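Local coordinates for citrate synthase (Pyrobaculum aerophilum, PDB 2IBP), which probably catalyses the condensation of oxaloacetate with acetyl-CoA to citrate in the tricarboxylic acid cycle, working as a thermophilic homodimer, at residues V162-R167 against V175-D180. Sequence-based numbering, arbitrary orientation. Where two conformers were deposited one is given.
Sequences VAYHYR and VRPRDD
The ring of Tyr164 reaches from helix 141-169 to the loop that follows it and meets the extended backbone at Val175-Pro177. Its CE1 edge lies near the carbonyl of Val175, with CE1 3.5 Å from Val175 O and the oxygen close to the ring plane. The phenol oxygen packs against two aliphatic carbons: Tyr164 OH is 3.3 Å from both Pro177 CD and Arg176 CG. Arg176 has two conformers. In the one described, it crosses the tyrosine at about a right angle, its guanidinium plane turned 86° from the ring. With its chain stretched out past the phenol oxygen, it carries NH1 to Glu92. No hydrogen bond joins Arg176 to Tyr164. Both turn to Glu92 instead: Arg176 forms a salt bridge with one carboxylate oxygen and Tyr164 OH a hydrogen bond with the other.

One turn further along the helix, Arg167 bends at chi2 and chi3 (-68° and -64°). This curls the chain so that its guanidinium lies beside Val175, whose CG2 sits 3.6 Å above one face, towards the rim. The Arg167 nitrogens bond to the main-chain oxygens of Glu173 and Met191. They tie the helix end to the loop and to helix 183-192.

With an alanine at Tyr164, the space beside Val175 O and Pro177 CD would probably be left unfilled, and Glu92 would keep Arg176 but lose its phenol partner. No hydrogen bond or salt bridge links the two segments directly. Their contact is van der Waals packing, and the polar link between them runs through the carboxylate of Glu92, which holds both Tyr164 and Arg176.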
# COMPACT_ATOMS: atom_id res chain seq x y z
N VAL A 162 10.15 -14.29 -7.41
CA VAL A 162 10.68 -14.97 -6.23
C VAL A 162 11.91 -15.81 -6.56
O VAL A 162 12.95 -15.71 -5.90
CB VAL A 162 9.58 -15.81 -5.56
CG1 VAL A 162 10.15 -16.64 -4.40
CG2 VAL A 162 8.42 -14.91 -5.10
N ALA A 163 11.77 -16.68 -7.56
CA ALA A 163 12.85 -17.58 -7.94
C ALA A 163 14.09 -16.84 -8.44
O ALA A 163 15.22 -17.19 -8.07
CB ALA A 163 12.37 -18.57 -9.00
N TYR A 164 13.90 -15.78 -9.25
CA TYR A 164 15.04 -15.03 -9.76
C TYR A 164 15.79 -14.37 -8.62
O TYR A 164 17.00 -14.39 -8.57
CB TYR A 164 14.58 -13.96 -10.74
CG TYR A 164 14.29 -14.44 -12.14
CD1 TYR A 164 14.10 -15.78 -12.42
CD2 TYR A 164 14.08 -13.52 -13.17
CE1 TYR A 164 13.83 -16.22 -13.71
CE2 TYR A 164 13.77 -13.95 -14.46
CZ TYR A 164 13.63 -15.31 -14.71
OH TYR A 164 13.29 -15.76 -15.98
N HIS A 165 15.04 -13.86 -7.65
CA HIS A 165 15.69 -13.26 -6.50
C HIS A 165 16.48 -14.32 -5.75
O HIS A 165 17.63 -14.09 -5.36
CB HIS A 165 14.70 -12.61 -5.58
CG HIS A 165 15.36 -11.84 -4.49
ND1 HIS A 165 15.70 -12.42 -3.29
CD2 HIS A 165 15.90 -10.60 -4.47
CE1 HIS A 165 16.34 -11.54 -2.54
NE2 HIS A 165 16.48 -10.43 -3.24
N TYR A 166 15.87 -15.48 -5.54
CA TYR A 166 16.56 -16.57 -4.84
C TYR A 166 17.88 -16.87 -5.53
O TYR A 166 18.92 -16.92 -4.89
CB TYR A 166 15.70 -17.81 -4.73
CG TYR A 166 16.47 -18.99 -4.21
CD1 TYR A 166 16.85 -19.04 -2.88
CD2 TYR A 166 16.88 -20.01 -5.06
CE1 TYR A 166 17.61 -20.09 -2.41
CE2 TYR A 166 17.59 -21.09 -4.58
CZ TYR A 166 17.98 -21.11 -3.27
OH TYR A 166 18.72 -22.19 -2.80
N ARG A 167 17.83 -17.09 -6.83
CA ARG A 167 19.03 -17.41 -7.61
C ARG A 167 20.07 -16.31 -7.48
O ARG A 167 21.23 -16.59 -7.20
CB ARG A 167 18.66 -17.60 -9.07
CG ARG A 167 17.67 -18.72 -9.32
CD ARG A 167 18.24 -20.09 -9.03
NE ARG A 167 19.34 -20.44 -9.92
CZ ARG A 167 19.91 -21.64 -9.92
NH1 ARG A 167 19.46 -22.59 -9.10
NH2 ARG A 167 20.91 -21.90 -10.74
N VAL A 175 17.30 -19.20 -13.63
CA VAL A 175 16.75 -20.32 -14.37
C VAL A 175 15.42 -19.81 -14.90
O VAL A 175 14.45 -19.60 -14.16
CB VAL A 175 16.60 -21.58 -13.53
CG1 VAL A 175 15.91 -22.68 -14.33
CG2 VAL A 175 17.98 -22.06 -13.05
N ARG A 176 15.37 -19.64 -16.21
CA ARG A 176 14.18 -19.09 -16.81
C ARG A 176 13.04 -20.10 -16.85
O ARG A 176 13.27 -21.31 -16.74
CB ARG A 176 14.48 -18.46 -18.16
CG ARG A 176 15.45 -17.29 -18.01
CD ARG A 176 15.71 -16.54 -19.30
NE ARG A 176 16.69 -15.49 -19.07
CZ ARG A 176 16.41 -14.27 -18.62
NH1 ARG A 176 15.15 -13.92 -18.35
NH2 ARG A 176 17.38 -13.38 -18.44
N PRO A 177 11.80 -19.60 -16.95
CA PRO A 177 10.66 -20.50 -16.90
C PRO A 177 10.60 -21.53 -18.00
O PRO A 177 10.87 -21.20 -19.17
CB PRO A 177 9.45 -19.56 -17.02
CG PRO A 177 9.96 -18.20 -16.73
CD PRO A 177 11.40 -18.18 -17.09
N ARG A 178 10.29 -22.76 -17.62
CA ARG A 178 10.09 -23.84 -18.58
C ARG A 178 8.62 -23.95 -18.95
O ARG A 178 7.73 -24.23 -18.13
CB ARG A 178 10.61 -25.17 -18.05
CG ARG A 178 12.02 -25.48 -18.49
CD ARG A 178 12.50 -26.77 -17.91
NE ARG A 178 11.69 -27.90 -18.35
CZ ARG A 178 11.88 -29.14 -17.91
NH1 ARG A 178 12.82 -29.40 -17.00
NH2 ARG A 178 11.11 -30.12 -18.34
N ASP A 179 8.39 -23.77 -20.24
CA ASP A 179 7.08 -23.76 -20.80
C ASP A 179 6.35 -25.09 -20.64
O ASP A 179 5.12 -25.13 -20.63
CB ASP A 179 7.26 -23.45 -22.28
CG ASP A 179 6.24 -22.52 -22.80
OD1 ASP A 179 5.83 -21.62 -22.04
OD2 ASP A 179 6.01 -22.56 -24.02
N ASP A 180 7.09 -26.19 -20.49
CA ASP A 180 6.48 -27.51 -20.38
C ASP A 180 6.12 -27.93 -18.96
O ASP A 180 5.61 -29.03 -18.73
CB ASP A 180 7.38 -28.58 -21.00
CG ASP A 180 8.71 -28.71 -20.32
OD1 ASP A 180 9.31 -27.68 -19.95
OD2 ASP A 180 9.21 -29.85 -20.21